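PDB 4CIT: vanadium-dependent haloperoxidase from Zobellia galactanivorans, which probably catalyses, as a vanadate-dependent iodoperoxidase, the peroxide-driven oxidation of iodide, with vanadate bound in a mainly helical fold of the PAP2 superfamily. Local coordinates for residues S351-P359 with S417-Y425; E258-W266 with D391-R402. One frame throughout, in Å; residues are numbered along the deposited sequence. Where two conformers were deposited one is given.

Two contacts on one side of a largely helical chain, their centres about 16 Å apart, illustrate how an anion site and the helix beside it are tied into one fold. Their segments alternate in sequence: helix 258-266 comes first, then loop 351-359, then the connection 391-402 between the strands 389-391 and 402-404, and last the end of helix 407-420 with the residues after it. Contact 1 holds H424, which binds the vanadium, and R418, which donates to vanadate oxygens; contact 2 fastens helix 258-266 to the connection between the two strands and their facing ends. They meet directly: S417 and Y420 pack on W266, I262 and E259, and L356 reaches A263. Helix 258-266 thus lies against the helix end that presents R418.

Contact 1: S351-P359 with S417-Y425; sequences SWKPVLQTP and SRMYGGIHY. With VO4 (vanadate ion), chain B; VO4 (vanadate ion), chain D; VO4 (vanadate ion), chain F.
L356 and I423 pack their CD1 methyls 4.0 Å apart, and L356 N donates a nearly straight bond to G421 O, joining the loop to the end of helix 407-420. I423 CG1 sits between its backbone N and carbonyl carbon (chi1 71°), leaving CG2 to slide past T358 and lie 3.6 Å from T358 OG1. That hydroxyl bonds E341 and, through a water, G422 O. G422 closes the helix in a Schellman motif, and a CB there would collide with P354.

R418 bends at chi2 and chi3 (-54° and -79°), curling its guanidinium back toward the loop. I423 CD1 covers one face of that group, P359 CG meets its edge, 3.5 Å from R418 NH2, and D267 takes NH1 in a salt bridge. R418 NE donates to vanadate O2 at 3.0 Å and R418 NH2 to vanadate O4 at 3.1 Å. A leucine in place of R418 would probably leave both oxygens without these donors and D267 without its cationic mate. H424 NE2 binds the vanadium at 2.2 Å, while E363 accepts from ND1 and steadies the ring. Histidine ligation amid anion-binding arginines is characteristic of the vanadate site of PAP2-superfamily haloperoxidases.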
loop_
_atom_site.group_PDB
_atom_site.type_symbol
_atom_site.label_atom_id
_atom_site.label_comp_id
_atom_site.label_asym_id
_atom_site.label_seq_id
_atom_site.Cartn_x
_atom_site.Cartn_y
_atom_site.Cartn_z
ATOM N N SER A 351 -33.977 7.539 1.104
ATOM C CA SER A 351 -33.321 8.772 1.520
ATOM C C SER A 351 -31.951 8.547 2.254
ATOM O O SER A 351 -31.182 9.540 2.461
ATOM C CB SER A 351 -34.246 9.552 2.441
ATOM O OG SER A 351 -34.210 8.982 3.779
ATOM N N TRP A 352 -31.631 7.316 2.573
ATOM C CA TRP A 352 -30.416 7.069 3.346
ATOM C C TRP A 352 -29.171 7.288 2.522
ATOM O O TRP A 352 -29.132 6.910 1.319
ATOM C CB TRP A 352 -30.460 5.644 3.867
ATOM C CG TRP A 352 -29.412 5.203 4.850
ATOM C CD1 TRP A 352 -29.484 5.224 6.206
ATOM C CD2 TRP A 352 -28.109 4.685 4.525
ATOM N NE1 TRP A 352 -28.325 4.610 6.760
ATOM C CE2 TRP A 352 -27.472 4.310 5.731
ATOM C CE3 TRP A 352 -27.448 4.427 3.320
ATOM C CZ2 TRP A 352 -26.267 3.694 5.769
ATOM C CZ3 TRP A 352 -26.219 3.842 3.388
ATOM C CH2 TRP A 352 -25.641 3.495 4.604
ATOM N N LYS A 353 -28.139 7.868 3.167
ATOM C CA LYS A 353 -26.840 8.056 2.520
ATOM C C LYS A 353 -25.736 7.664 3.471
ATOM O O LYS A 353 -25.804 7.978 4.622
ATOM C CB LYS A 353 -26.625 9.505 2.155
ATOM C CG LYS A 353 -27.705 10.047 1.202
ATOM C CD LYS A 353 -27.687 9.351 -0.137
ATOM C CE LYS A 353 -28.796 9.923 -1.077
ATOM N NZ LYS A 353 -28.673 11.405 -1.085
ATOM N N PRO A 354 -24.697 7.033 2.963
ATOM C CA PRO A 354 -23.577 6.712 3.781
ATOM C C PRO A 354 -22.793 7.943 4.147
ATOM O O PRO A 354 -22.837 8.934 3.417
ATOM C CB PRO A 354 -22.748 5.767 2.872
ATOM C CG PRO A 354 -23.116 6.162 1.506
ATOM C CD PRO A 354 -24.568 6.581 1.592
ATOM N N VAL A 355 -22.031 7.886 5.231
ATOM C CA VAL A 355 -21.155 8.966 5.615
ATOM C C VAL A 355 -20.123 9.241 4.526
ATOM O O VAL A 355 -19.900 10.406 4.158
ATOM C CB VAL A 355 -20.451 8.681 6.960
ATOM C CG1 VAL A 355 -19.333 9.646 7.225
ATOM C CG2 VAL A 355 -21.443 8.859 8.104
ATOM N N LEU A 356 -19.510 8.200 4.023
ATOM C CA LEU A 356 -18.513 8.330 2.943
ATOM C C LEU A 356 -19.142 7.932 1.622
ATOM O O LEU A 356 -19.993 7.066 1.588
ATOM C CB LEU A 356 -17.354 7.403 3.206
ATOM C CG LEU A 356 -16.614 7.679 4.522
ATOM C CD1 LEU A 356 -15.506 6.635 4.691
ATOM C CD2 LEU A 356 -16.043 9.069 4.657
ATOM N N GLN A 357 -18.604 8.450 0.531
ATOM C CA GLN A 357 -18.945 7.953 -0.777
ATOM C C GLN A 357 -18.460 6.509 -0.966
ATOM O O GLN A 357 -17.350 6.193 -0.545
ATOM C CB GLN A 357 -18.286 8.840 -1.820
ATOM C CG GLN A 357 -18.686 8.477 -3.236
ATOM C CD GLN A 357 -18.185 9.502 -4.294
ATOM O OE1 GLN A 357 -17.381 9.163 -5.235
ATOM N NE2 GLN A 357 -18.693 10.753 -4.159
ATOM N N THR A 358 -19.252 5.681 -1.652
ATOM C CA THR A 358 -18.902 4.282 -1.822
ATOM C C THR A 358 -17.886 4.158 -2.926
ATOM O O THR A 358 -18.091 4.732 -3.961
ATOM C CB THR A 358 -20.168 3.443 -2.164
ATOM O OG1 THR A 358 -21.154 3.641 -1.105
ATOM C CG2 THR A 358 -19.745 1.976 -2.224
ATOM N N PRO A 359 -16.758 3.479 -2.673
ATOM C CA PRO A 359 -15.808 3.252 -3.707
ATOM C C PRO A 359 -16.259 2.347 -4.800
ATOM O O PRO A 359 -17.054 1.447 -4.593
ATOM C CB PRO A 359 -14.638 2.649 -2.959
ATOM C CG PRO A 359 -14.832 3.013 -1.524
ATOM C CD PRO A 359 -16.296 2.947 -1.401
ATOM N N SER A 417 -13.435 2.099 10.703
ATOM C CA SER A 417 -13.791 3.348 10.002
ATOM C C SER A 417 -14.692 3.074 8.834
ATOM O O SER A 417 -15.474 3.939 8.481
ATOM C CB SER A 417 -12.577 4.099 9.536
ATOM O OG SER A 417 -12.053 3.501 8.394
ATOM N N ARG A 418 -14.579 1.879 8.235
ATOM C CA ARG A 418 -15.433 1.511 7.100
ATOM C C ARG A 418 -16.889 1.194 7.479
ATOM O O ARG A 418 -17.736 1.326 6.609
ATOM C CB ARG A 418 -14.833 0.355 6.302
ATOM C CG ARG A 418 -13.349 0.560 6.032
ATOM C CD ARG A 418 -12.989 1.874 5.379
ATOM N NE ARG A 418 -13.272 1.851 3.908
ATOM C CZ ARG A 418 -13.365 2.894 3.109
ATOM N NH1 ARG A 418 -13.263 4.138 3.550
ATOM N NH2 ARG A 418 -13.561 2.701 1.760
ATOM N N MET A 419 -17.115 0.827 8.734
ATOM C CA MET A 419 -18.471 0.647 9.273
ATOM C C MET A 419 -19.057 2.005 9.541
ATOM O O MET A 419 -20.212 2.295 9.075
ATOM C CB MET A 419 -18.454 -0.201 10.555
ATOM C CG MET A 419 -19.819 -0.226 11.235
ATOM S SD MET A 419 -21.169 -0.964 10.303
ATOM C CE MET A 419 -20.371 -2.571 9.961
ATOM N N TYR A 420 -18.271 2.874 10.197
ATOM C CA TYR A 420 -18.757 4.267 10.394
ATOM C C TYR A 420 -19.001 4.927 9.097
ATOM O O TYR A 420 -19.869 5.803 9.004
ATOM C CB TYR A 420 -17.745 5.084 11.153
ATOM C CG TYR A 420 -17.297 4.510 12.497
ATOM C CD1 TYR A 420 -18.153 3.757 13.278
ATOM C CD2 TYR A 420 -16.037 4.842 13.040
ATOM C CE1 TYR A 420 -17.766 3.272 14.540
ATOM C CE2 TYR A 420 -15.638 4.350 14.286
ATOM C CZ TYR A 420 -16.488 3.595 15.017
ATOM O OH TYR A 420 -16.149 3.136 16.269
ATOM N N GLY A 421 -18.206 4.557 8.075
ATOM C CA GLY A 421 -18.363 5.166 6.796
ATOM C C GLY A 421 -19.559 4.748 5.940
ATOM O O GLY A 421 -19.863 5.447 4.933
ATOM N N GLY A 422 -20.225 3.655 6.296
ATOM C CA GLY A 422 -21.435 3.163 5.606
ATOM C C GLY A 422 -21.206 2.446 4.339
ATOM O O GLY A 422 -22.135 2.266 3.571
ATOM N N ILE A 423 -19.947 1.988 4.104
ATOM C CA ILE A 423 -19.603 1.368 2.832
ATOM C C ILE A 423 -19.223 -0.114 2.883
ATOM O O ILE A 423 -19.043 -0.737 1.869
ATOM C CB ILE A 423 -18.543 2.194 2.025
ATOM C CG1 ILE A 423 -17.173 2.120 2.667
ATOM C CG2 ILE A 423 -19.088 3.601 1.797
ATOM C CD1 ILE A 423 -16.957 2.979 3.860
ATOM N N HIS A 424 -19.012 -0.649 4.068
ATOM C CA HIS A 424 -18.751 -2.091 4.289
ATOM C C HIS A 424 -19.634 -2.652 5.321
ATOM O O HIS A 424 -19.895 -2.029 6.349
ATOM C CB HIS A 424 -17.270 -2.366 4.670
ATOM C CG HIS A 424 -16.315 -2.338 3.504
ATOM N ND1 HIS A 424 -16.345 -3.240 2.472
ATOM C CD2 HIS A 424 -15.344 -1.441 3.182
ATOM C CE1 HIS A 424 -15.379 -2.950 1.607
ATOM N NE2 HIS A 424 -14.765 -1.853 2.009
ATOM N N TYR A 425 -19.996 -3.916 5.142
ATOM C CA TYR A 425 -20.639 -4.704 6.210
ATOM C C TYR A 425 -19.589 -5.247 7.197
ATOM O O TYR A 425 -18.391 -5.388 6.875
ATOM C CB TYR A 425 -21.379 -5.928 5.610
ATOM C CG TYR A 425 -22.274 -5.651 4.403
ATOM C CD1 TYR A 425 -23.492 -5.097 4.520
ATOM C CD2 TYR A 425 -21.808 -5.894 3.144
ATOM C CE1 TYR A 425 -24.301 -4.800 3.383
ATOM C CE2 TYR A 425 -22.579 -5.647 2.010
ATOM C CZ TYR A 425 -23.825 -5.069 2.129
ATOM O OH TYR A 425 -24.485 -4.842 0.933
HETATM V V VO4 B . -13.172 -0.844 0.962
HETATM O O2 VO4 D . -12.435 -0.705 2.670
HETATM O O4 VO4 F . -14.199 0.125 0.255
HETATM O O HOH W 1 -22.241 5.772 7.463
HETATM O O HOH W 2 -22.425 1.810 0.746
#

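Contact 2: E258-W266 with D391-R402; sequences EEIQIARFW and DDTEVPYGLPIR
The connection between the strands of a small antiparallel hairpin, 389-391 and 402-404, packs here against helix 258-266, an example of a helix anchored by one aromatic ring and one salt bridge. F265 CG lies anti to the backbone N (chi1 -174°), which carries the ring off the helix and in between the side chains of E394 and R402. Both faces are taken by aliphatic carbons in CH-pi contacts: R402 CD stands 3.6 Å from the centroid of the F265 ring, and E394 CG, over the opposite face, 4.0 Å from it. At the rim, P400 O meets F265 CE1 at 3.3 Å, and D391 OD2 approaches F265 CE2 at 3.4 Å with its carboxylate almost perpendicular to the ring. An Asx turn orients D391: its OD1 receives both T393 N and T393 OG1, while OD2 accepts from H291, whose ring also stacks on W266. L399 continues the apolar surface, setting CD2 against F265 CA and the backbone of R264.

Beyond F265, the R402 chain bends at chi3 (57°) and runs on to the first turn of the helix. I262 CG1 lies over one guanidinium face, offset toward its rim, and E413 holds NE in a second salt bridge. A water bridges NH1 to Q261 OE1, linking the arginine to a second residue of that turn. End-on, R402 NH1 and NH2 both grip a single oxygen of E258: they reach OE2 from the same side, well above the carboxylate plane, at 3.2 Å from NH1 and 2.9 Å from NH2.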
loop_
_atom_site.group_PDB
_atom_site.type_symbol
_atom_site.label_atom_id
_atom_site.label_comp_id
_atom_site.label_asym_id
_atom_site.label_seq_id
_atom_site.Cartn_x
_atom_site.Cartn_y
_atom_site.Cartn_z
ATOM N N GLU A 258 -17.011 11.608 16.855
ATOM C CA GLU A 258 -15.725 11.018 16.650
ATOM C C GLU A 258 -15.785 10.041 15.476
ATOM O O GLU A 258 -14.799 9.906 14.709
ATOM C CB GLU A 258 -15.312 10.376 17.935
ATOM C CG GLU A 258 -14.039 9.543 17.925
ATOM C CD GLU A 258 -12.754 10.331 17.853
ATOM O OE1 GLU A 258 -12.802 11.513 17.446
ATOM O OE2 GLU A 258 -11.688 9.736 18.199
ATOM N N GLU A 259 -16.949 9.409 15.262
ATOM C CA GLU A 259 -17.061 8.400 14.185
ATOM C C GLU A 259 -16.884 8.974 12.830
ATOM O O GLU A 259 -16.268 8.386 11.902
ATOM C CB GLU A 259 -18.409 7.719 14.274
ATOM C CG GLU A 259 -18.571 6.800 15.457
ATOM C CD GLU A 259 -18.879 7.504 16.753
ATOM O OE1 GLU A 259 -19.139 8.722 16.772
ATOM O OE2 GLU A 259 -18.851 6.814 17.740
ATOM N N ILE A 260 -17.395 10.199 12.658
ATOM C CA ILE A 260 -17.256 10.843 11.424
ATOM C C ILE A 260 -15.796 11.254 11.190
ATOM O O ILE A 260 -15.260 11.101 10.083
ATOM C CB ILE A 260 -18.120 12.096 11.314
ATOM C CG1 ILE A 260 -19.555 11.698 11.204
ATOM C CG2 ILE A 260 -17.799 12.872 10.066
ATOM C CD1 ILE A 260 -20.436 12.942 11.077
ATOM N N GLN A 261 -15.127 11.693 12.231
ATOM C CA GLN A 261 -13.655 12.017 12.137
ATOM C C GLN A 261 -12.832 10.803 11.748
ATOM O O GLN A 261 -11.896 10.913 10.987
ATOM C CB GLN A 261 -13.092 12.442 13.505
ATOM C CG GLN A 261 -13.570 13.781 14.012
ATOM C CD GLN A 261 -12.984 14.144 15.371
ATOM O OE1 GLN A 261 -11.757 14.100 15.595
ATOM N NE2 GLN A 261 -13.879 14.508 16.316
ATOM N N ILE A 262 -13.191 9.658 12.300
ATOM C CA ILE A 262 -12.454 8.378 12.060
ATOM C C ILE A 262 -12.703 7.964 10.630
ATOM O O ILE A 262 -11.782 7.636 9.895
ATOM C CB ILE A 262 -12.836 7.327 13.084
ATOM C CG1 ILE A 262 -12.244 7.733 14.481
ATOM C CG2 ILE A 262 -12.460 5.930 12.558
ATOM C CD1 ILE A 262 -12.678 6.864 15.681
ATOM N N ALA A 263 -13.971 8.008 10.174
ATOM C CA ALA A 263 -14.306 7.656 8.798
ATOM C C ALA A 263 -13.511 8.506 7.799
ATOM O O ALA A 263 -12.971 7.994 6.835
ATOM C CB ALA A 263 -15.815 7.812 8.521
ATOM N N ARG A 264 -13.477 9.828 8.010
ATOM C CA ARG A 264 -12.793 10.727 7.095
ATOM C C ARG A 264 -11.297 10.535 7.169
ATOM O O ARG A 264 -10.651 10.594 6.138
ATOM C CB ARG A 264 -13.190 12.181 7.399
ATOM C CG ARG A 264 -14.645 12.412 7.052
ATOM C CD ARG A 264 -15.152 13.848 7.152
ATOM N NE ARG A 264 -16.581 13.842 6.708
ATOM C CZ ARG A 264 -17.477 14.790 6.971
ATOM N NH1 ARG A 264 -17.135 15.854 7.676
ATOM N NH2 ARG A 264 -18.729 14.641 6.565
ATOM N N PHE A 265 -10.745 10.223 8.338
ATOM C CA PHE A 265 -9.266 10.151 8.507
ATOM C C PHE A 265 -8.753 9.007 7.588
ATOM O O PHE A 265 -7.725 9.128 6.943
ATOM C CB PHE A 265 -8.925 9.837 9.919
ATOM C CG PHE A 265 -7.500 9.875 10.195
ATOM C CD1 PHE A 265 -6.908 11.069 10.462
ATOM C CD2 PHE A 265 -6.743 8.708 10.235
ATOM C CE1 PHE A 265 -5.568 11.142 10.777
ATOM C CE2 PHE A 265 -5.393 8.780 10.543
ATOM C CZ PHE A 265 -4.794 9.986 10.804
ATOM N N TRP A 266 -9.500 7.902 7.526
ATOM C CA TRP A 266 -9.042 6.728 6.864
ATOM C C TRP A 266 -9.571 6.560 5.460
ATOM O O TRP A 266 -9.124 5.652 4.748
ATOM C CB TRP A 266 -9.355 5.463 7.670
ATOM C CG TRP A 266 -8.569 5.362 8.897
ATOM C CD1 TRP A 266 -8.966 5.649 10.144
ATOM C CD2 TRP A 266 -7.167 4.955 8.987
ATOM N NE1 TRP A 266 -7.932 5.442 11.034
ATOM C CE2 TRP A 266 -6.837 4.958 10.361
ATOM C CE3 TRP A 266 -6.252 4.453 8.062
ATOM C CZ2 TRP A 266 -5.595 4.615 10.825
ATOM C CZ3 TRP A 266 -4.981 4.164 8.531
ATOM C CH2 TRP A 266 -4.695 4.175 9.923
ATOM N N ASP A 391 0.145 10.002 14.071
ATOM C CA ASP A 391 -0.007 9.818 12.629
ATOM C C ASP A 391 -0.351 11.156 11.998
ATOM O O ASP A 391 -1.544 11.563 12.082
ATOM C CB ASP A 391 -1.089 8.773 12.320
ATOM C CG ASP A 391 -1.359 8.579 10.830
ATOM O OD1 ASP A 391 -0.701 9.277 9.982
ATOM O OD2 ASP A 391 -2.179 7.693 10.502
ATOM N N ASP A 392 0.611 11.860 11.466
ATOM C CA ASP A 392 0.414 13.135 10.731
ATOM C C ASP A 392 0.386 12.979 9.214
ATOM O O ASP A 392 0.511 13.968 8.464
ATOM C CB ASP A 392 1.476 14.170 11.112
ATOM C CG ASP A 392 2.865 13.835 10.597
ATOM O OD1 ASP A 392 3.081 12.675 10.215
ATOM O OD2 ASP A 392 3.783 14.733 10.736
ATOM N N THR A 393 0.079 11.766 8.737
ATOM C CA THR A 393 0.138 11.501 7.315
ATOM C C THR A 393 -0.915 12.229 6.513
ATOM O O THR A 393 -0.666 12.515 5.342
ATOM C CB THR A 393 0.016 9.997 6.989
ATOM O OG1 THR A 393 -1.236 9.485 7.466
ATOM C CG2 THR A 393 1.124 9.229 7.617
ATOM N N GLU A 394 -2.051 12.528 7.126
ATOM C CA GLU A 394 -3.211 13.120 6.515
ATOM C C GLU A 394 -3.251 14.627 6.689
ATOM O O GLU A 394 -4.089 15.281 6.074
ATOM C CB GLU A 394 -4.491 12.510 7.115
ATOM C CG GLU A 394 -4.667 10.973 6.962
ATOM C CD GLU A 394 -4.984 10.503 5.509
ATOM O OE1 GLU A 394 -5.561 11.289 4.730
ATOM O OE2 GLU A 394 -4.810 9.331 5.149
ATOM N N VAL A 395 -2.295 15.205 7.450
ATOM C CA VAL A 395 -2.248 16.636 7.588
ATOM C C VAL A 395 -2.197 17.367 6.253
ATOM O O VAL A 395 -2.855 18.343 6.104
ATOM C CB VAL A 395 -1.147 17.082 8.577
ATOM C CG1 VAL A 395 -0.973 18.592 8.638
ATOM C CG2 VAL A 395 -1.464 16.588 9.983
ATOM N N PRO A 396 -1.375 16.966 5.301
ATOM C CA PRO A 396 -1.428 17.694 4.008
ATOM C C PRO A 396 -2.681 17.496 3.171
ATOM O O PRO A 396 -2.788 18.137 2.087
ATOM C CB PRO A 396 -0.299 17.027 3.208
ATOM C CG PRO A 396 0.581 16.459 4.227
ATOM C CD PRO A 396 -0.320 15.931 5.284
ATOM N N TYR A 397 -3.624 16.640 3.631
ATOM C CA TYR A 397 -4.822 16.224 2.870
ATOM C C TYR A 397 -6.045 16.626 3.654
ATOM O O TYR A 397 -7.054 15.977 3.557
ATOM C CB TYR A 397 -4.787 14.680 2.580
ATOM C CG TYR A 397 -3.522 14.356 1.924
ATOM C CD1 TYR A 397 -3.274 14.807 0.646
ATOM C CD2 TYR A 397 -2.515 13.664 2.580
ATOM C CE1 TYR A 397 -2.045 14.593 0.022
ATOM C CE2 TYR A 397 -1.267 13.431 1.947
ATOM C CZ TYR A 397 -1.031 13.901 0.694
ATOM O OH TYR A 397 0.168 13.647 0.051
ATOM N N GLY A 398 -5.924 17.634 4.514
ATOM C CA GLY A 398 -7.102 18.248 5.089
ATOM C C GLY A 398 -7.460 17.839 6.485
ATOM O O GLY A 398 -8.463 18.371 7.030
ATOM N N LEU A 399 -6.699 16.888 7.080
ATOM C CA LEU A 399 -7.097 16.252 8.364
ATOM C C LEU A 399 -6.153 16.583 9.545
ATOM O O LEU A 399 -5.022 17.027 9.357
ATOM C CB LEU A 399 -7.117 14.736 8.151
ATOM C CG LEU A 399 -8.283 14.401 7.198
ATOM C CD1 LEU A 399 -7.893 13.430 6.148
ATOM C CD2 LEU A 399 -9.483 13.928 7.957
ATOM N N PRO A 400 -6.588 16.324 10.752
ATOM C CA PRO A 400 -5.781 16.489 11.911
ATOM C C PRO A 400 -4.845 15.291 12.129
ATOM O O PRO A 400 -4.871 14.330 11.335
ATOM C CB PRO A 400 -6.762 16.503 13.078
ATOM C CG PRO A 400 -7.972 15.792 12.517
ATOM C CD PRO A 400 -7.962 15.849 11.049
ATOM N N ILE A 401 -4.035 15.394 13.187
ATOM C CA ILE A 401 -3.183 14.278 13.639
ATOM C C ILE A 401 -4.082 13.365 14.478
ATOM O O ILE A 401 -4.867 13.797 15.319
ATOM C CB ILE A 401 -1.994 14.775 14.508
ATOM C CG1 ILE A 401 -1.096 15.653 13.629
ATOM C CG2 ILE A 401 -1.174 13.682 15.176
ATOM C CD1 ILE A 401 -0.045 16.414 14.383
ATOM N N ARG A 402 -3.902 12.078 14.351
ATOM C CA ARG A 402 -4.479 11.117 15.326
ATOM C C ARG A 402 -3.368 10.283 15.892
ATOM O O ARG A 402 -2.382 10.014 15.170
ATOM C CB ARG A 402 -5.580 10.220 14.702
ATOM C CG ARG A 402 -6.824 10.927 14.158
ATOM C CD ARG A 402 -7.924 9.992 13.691
ATOM N NE ARG A 402 -8.418 9.065 14.673
ATOM C CZ ARG A 402 -9.256 9.392 15.685
ATOM N NH1 ARG A 402 -9.763 10.637 15.795
ATOM N NH2 ARG A 402 -9.646 8.477 16.559
HETATM O O HOH W 3 -9.643 13.022 14.297
#